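Local coordinates for CBS domain containing membrane protein (Sphaerobacter thermophilus, PDB 4ESY) that is of unknown function but carries a C-terminal pair of CBS domains, modules that in relatives often bind adenine nucleotides and regulate the protein they belong to, at residues I139-D144 with G149-R154; S126-M131 with K158-E163. One frame throughout, in Å; residues are numbered along the deposited sequence. Where two conformers were deposited one is given.

Interaction 1: residues I139-D144 with G149-R154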
# COMPACT_ATOMS: atom_id res chain seq x y z
N ILE B 139 -9.44 -3.56 7.36
CA ILE B 139 -10.69 -4.03 7.97
C ILE B 139 -11.64 -4.49 6.88
O ILE B 139 -11.99 -3.68 6.01
CB ILE B 139 -11.38 -2.91 8.76
CG1 ILE B 139 -10.53 -2.54 9.99
CG2 ILE B 139 -12.82 -3.34 9.19
CD1 ILE B 139 -10.97 -1.27 10.74
N PRO B 140 -12.10 -5.74 6.96
CA PRO B 140 -13.07 -6.30 6.03
C PRO B 140 -14.48 -5.69 6.21
O PRO B 140 -14.90 -5.38 7.32
CB PRO B 140 -13.05 -7.82 6.34
CG PRO B 140 -12.60 -7.92 7.75
CD PRO B 140 -11.68 -6.72 7.99
N VAL B 141 -15.17 -5.47 5.10
CA VAL B 141 -16.54 -4.97 5.12
C VAL B 141 -17.43 -6.13 4.72
O VAL B 141 -17.18 -6.81 3.72
CB VAL B 141 -16.74 -3.75 4.19
CG1 VAL B 141 -18.12 -3.14 4.38
CG2 VAL B 141 -15.67 -2.69 4.48
N VAL B 142 -18.44 -6.38 5.53
CA VAL B 142 -19.33 -7.51 5.37
C VAL B 142 -20.75 -7.01 5.34
O VAL B 142 -21.13 -6.17 6.15
CB VAL B 142 -19.15 -8.46 6.55
CG1 VAL B 142 -20.22 -9.54 6.53
CG2 VAL B 142 -17.77 -9.07 6.49
N GLN B 143 -21.53 -7.54 4.39
CA GLN B 143 -22.93 -7.21 4.20
C GLN B 143 -23.68 -8.54 4.13
O GLN B 143 -23.59 -9.26 3.13
CB GLN B 143 -23.11 -6.37 2.92
CG GLN B 143 -24.57 -5.97 2.57
CD GLN B 143 -24.69 -5.22 1.24
OE1 GLN B 143 -23.70 -4.89 0.58
NE2 GLN B 143 -25.92 -4.97 0.82
N ASP B 144 -24.37 -8.89 5.21
CA ASP B 144 -25.10 -10.16 5.35
C ASP B 144 -24.20 -11.40 5.32
O ASP B 144 -24.52 -12.37 4.64
CB ASP B 144 -26.20 -10.31 4.28
CG ASP B 144 -27.10 -9.08 4.17
OD1 ASP B 144 -27.46 -8.48 5.22
OD2 ASP B 144 -27.46 -8.73 3.02
N GLY B 149 -15.84 -5.89 0.66
CA GLY B 149 -14.65 -5.09 0.47
C GLY B 149 -13.65 -5.25 1.59
O GLY B 149 -13.95 -5.91 2.59
N ILE B 150 -12.48 -4.64 1.42
CA ILE B 150 -11.50 -4.49 2.50
C ILE B 150 -11.07 -3.03 2.48
O ILE B 150 -10.72 -2.50 1.44
CB ILE B 150 -10.25 -5.37 2.34
CG1 ILE B 150 -10.56 -6.84 2.63
CG2 ILE B 150 -9.16 -4.94 3.35
CD1 ILE B 150 -9.39 -7.80 2.29
N VAL B 151 -11.17 -2.37 3.62
CA VAL B 151 -10.79 -0.97 3.70
C VAL B 151 -9.40 -0.93 4.34
O VAL B 151 -9.16 -1.57 5.37
CB VAL B 151 -11.80 -0.16 4.52
CG1 VAL B 151 -11.22 1.24 4.90
CG2 VAL B 151 -13.11 -0.05 3.77
N THR B 152 -8.46 -0.26 3.69
CA THR B 152 -7.11 -0.17 4.23
C THR B 152 -6.83 1.22 4.81
O THR B 152 -7.56 2.18 4.56
CB THR B 152 -6.07 -0.42 3.14
OG1 THR B 152 -6.20 0.60 2.15
CG2 THR B 152 -6.32 -1.78 2.49
N ARG B 153 -5.74 1.32 5.54
CA ARG B 153 -5.28 2.59 6.07
C ARG B 153 -5.00 3.55 4.90
O ARG B 153 -5.39 4.69 4.95
CB ARG B 153 -4.06 2.38 6.97
CG ARG B 153 -3.60 3.59 7.75
CD ARG B 153 -2.47 3.22 8.71
NE ARG B 153 -2.95 2.42 9.85
CZ ARG B 153 -3.21 2.93 11.06
NH1 ARG B 153 -3.03 4.23 11.30
NH2 ARG B 153 -3.63 2.14 12.05
N ARG B 154 -4.38 3.06 3.82
CA ARG B 154 -4.16 3.90 2.64
C ARG B 154 -5.44 4.52 2.07
O ARG B 154 -5.45 5.70 1.71
CB ARG B 154 -3.42 3.14 1.52
CG ARG B 154 -3.45 3.94 0.19
CD ARG B 154 -2.68 3.28 -0.98
NE ARG B 154 -2.72 4.12 -2.18
CZ ARG B 154 -2.32 3.70 -3.39
NH1 ARG B 154 -1.88 2.44 -3.54
NH2 ARG B 154 -2.38 4.52 -4.45
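Ile-139 and Val-151 grip each other through two backbone hydrogen bonds, Ile-139 N to Val-151 O and Val-151 N to Ile-139 O, each 2.8 Å long. The two differ in approach: Ile-139 N lies in the plane of the Val-151 carbonyl, while Val-151 N comes to the Ile-139 oxygen from above its carbonyl plane, 35° out of it, although its N-H is aimed almost straight at the oxygen. One pair further on, Val-141 N gives a nearly linear bond of 2.8 Å to Gly-149 O, again from above the plane. The return bond from Gly-149 N to Val-141 O is weak at 3.5 Å, and Val-141 also makes a backbone hydrogen bond with Val-148. Between these pairs sits Pro-140, which has no N-H to give; it faces Ile-150 as a non-hydrogen-bonded pair, and its CA makes a C-H...O contact with Gly-149 O. Packing follows on the face shared by Ile-139, Val-141 and Val-151. In Val-141, CG1 lies anti to the backbone N (chi1 -173°), which leaves CG2 anti to the carbonyl carbon; Val-151 is turned likewise. The two CG2 methyls meet at 3.7 Å, the side chains crossing obliquely; Gly-149, the partner of Val-141, contributes no side chain to this face. Helix 124-134 covers this face through Ile-127 and Met-131. Pro-140, on the other face, rests on Leu-61 and Ile-64 of strand 61-64, in the other CBS repeat. Thr-152 ends the strand as the N-cap of helix 153-157. This is the antiparallel beta hairpin of a CBS domain, running directly into helix 153-157.

Interaction 2: residues S126-M131 with K158-E163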
# COMPACT_ATOMS: atom_id res chain seq x y z
N SER B 126 -16.22 6.11 11.85
CA SER B 126 -16.27 5.00 12.80
C SER B 126 -15.23 3.90 12.43
O SER B 126 -14.60 3.31 13.30
CB SER B 126 -17.69 4.43 12.82
OG SER B 126 -17.94 3.70 11.63
N ILE B 127 -15.05 3.63 11.14
CA ILE B 127 -14.01 2.68 10.75
C ILE B 127 -12.61 3.29 10.99
O ILE B 127 -11.70 2.62 11.46
CB ILE B 127 -14.25 2.12 9.30
CG1 ILE B 127 -13.33 0.95 9.00
CG2 ILE B 127 -13.95 3.14 8.27
CD1 ILE B 127 -13.89 0.00 7.89
N ALA B 128 -12.45 4.57 10.71
CA ALA B 128 -11.19 5.26 11.04
C ALA B 128 -10.87 5.10 12.54
O ALA B 128 -9.73 4.82 12.92
CB ALA B 128 -11.29 6.73 10.68
N ASP B 129 -11.89 5.25 13.37
CA ASP B 129 -11.73 5.05 14.79
C ASP B 129 -11.33 3.64 15.14
O ASP B 129 -10.49 3.43 16.01
CB ASP B 129 -13.01 5.45 15.51
CG ASP B 129 -13.25 6.95 15.46
OD1 ASP B 129 -12.31 7.67 15.04
OD2 ASP B 129 -14.37 7.40 15.83
N GLN B 130 -11.93 2.67 14.44
CA GLN B 130 -11.58 1.27 14.58
C GLN B 130 -10.10 1.04 14.26
O GLN B 130 -9.40 0.34 14.99
CB GLN B 130 -12.46 0.39 13.67
CG GLN B 130 -13.87 0.08 14.22
CD GLN B 130 -14.68 -0.80 13.28
OE1 GLN B 130 -14.60 -0.67 12.06
NE2 GLN B 130 -15.48 -1.70 13.84
N MSE B 131 -9.65 1.63 13.15
CA MSE B 131 -8.24 1.47 12.69
C MSE B 131 -7.27 1.79 13.81
O MSE B 131 -6.52 0.94 14.26
CB MSE B 131 -7.90 2.40 11.52
CG MSE B 131 -8.32 1.94 10.16
SE MSE B 131 -7.37 0.49 9.23
CE MSE B 131 -8.64 0.42 7.76
N LYS B 158 -6.68 8.98 2.10
CA LYS B 158 -7.18 9.83 1.01
C LYS B 158 -8.31 10.75 1.46
O LYS B 158 -8.67 11.69 0.76
CB LYS B 158 -7.68 8.95 -0.15
CG LYS B 158 -6.57 8.17 -0.88
CD LYS B 158 -7.18 7.20 -1.85
CE LYS B 158 -6.11 6.55 -2.70
NZ LYS B 158 -6.76 5.60 -3.60
N LEU B 159 -8.84 10.48 2.66
CA LEU B 159 -9.99 11.20 3.22
C LEU B 159 -9.69 11.94 4.51
O LEU B 159 -10.14 13.06 4.69
CB LEU B 159 -11.13 10.22 3.50
CG LEU B 159 -11.70 9.61 2.22
CD1 LEU B 159 -12.57 8.41 2.54
CD2 LEU B 159 -12.51 10.68 1.59
N LEU B 160 -8.94 11.33 5.42
CA LEU B 160 -8.78 12.00 6.70
C LEU B 160 -7.52 11.53 7.41
O LEU B 160 -7.01 10.47 7.12
CB LEU B 160 -10.05 11.82 7.59
CG LEU B 160 -10.30 10.48 8.32
CD1 LEU B 160 -11.61 10.53 9.15
CD2 LEU B 160 -10.30 9.26 7.40
N LEU B 161 -7.02 12.34 8.34
CA LEU B 161 -5.84 12.00 9.11
C LEU B 161 -6.19 10.84 10.03
O LEU B 161 -7.35 10.68 10.40
CB LEU B 161 -5.38 13.20 9.93
CG LEU B 161 -4.93 14.40 9.10
CD1 LEU B 161 -4.79 15.70 9.93
CD2 LEU B 161 -3.61 14.05 8.42
N LEU B 162 -5.20 10.05 10.41
CA LEU B 162 -5.39 9.03 11.44
C LEU B 162 -4.45 9.22 12.65
O LEU B 162 -3.23 9.06 12.54
CB LEU B 162 -5.24 7.63 10.84
CG LEU B 162 -6.11 7.41 9.60
CD1 LEU B 162 -5.77 6.11 8.92
CD2 LEU B 162 -7.56 7.43 10.00
N GLU B 163 -5.04 9.56 13.80
CA GLU B 163 -4.30 9.69 15.07
C GLU B 163 -3.06 10.58 14.99
O GLU B 163 -2.96 11.47 14.14
CB GLU B 163 -3.92 8.30 15.62
CG GLU B 163 -3.44 8.29 17.08
CD GLU B 163 -4.57 8.35 18.09
OE1 GLU B 163 -4.60 7.51 19.02
OE2 GLU B 163 -5.43 9.25 17.97
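Ala-128 of helix 124-134 meets Leu-160 and Leu-162 where the chain, having left helix 153-157, folds back over the helix within the second CBS domain. No hydrogen bond joins the two segments; the contact is wholly apolar and small, with 125 Å² buried in all. Leu-162 is the side chain to follow. Its CB leaves the backbone toward the helix, and CG sits anti to the carbonyl carbon (chi1 -52°), beside the backbone N. There the side chain forks: CD2 reaches the CB of Ala-128 at 3.9 Å, whereas CD1 turns to helix 153-157. One leucine therefore bridges two helices. Leu-160 reaches the same alanine from another direction. Its CG lies between the backbone N and the carbonyl carbon (chi1 77°), and it also touches Val-124, one turn earlier on the helix. Outside this contact, Leu-161, between the two leucines, faces an apolar side chain of another protein chain, and the NZ of Lys-158 pairs with an acidic side chain of that chain. The single methyl of Ala-128 thus serves both leucines, its CB lying 4.1 Å from Leu-160 CD1.

Interactions 1 and 2 belong to one CBS domain, their centres 13 Å apart, and helix 124-134 joins them by presenting different faces to each. Ile-127 turns to the hairpin, its CG1 3.7 Å from Ile-139 CD1, while Ala-128, the next residue, turns to the returning chain. Met-131, a selenomethionine, reaches the hairpin too: its CE lies 3.5 Å from Thr-152 C, at the step from strand to helix. A second tie runs through Arg-153, whose CG meets Leu-162 CD1 at 3.5 Å. Leu-160 lies about 6 Å by its side chain from a bound 1,2-ethanediol, probably from the crystallisation liquor.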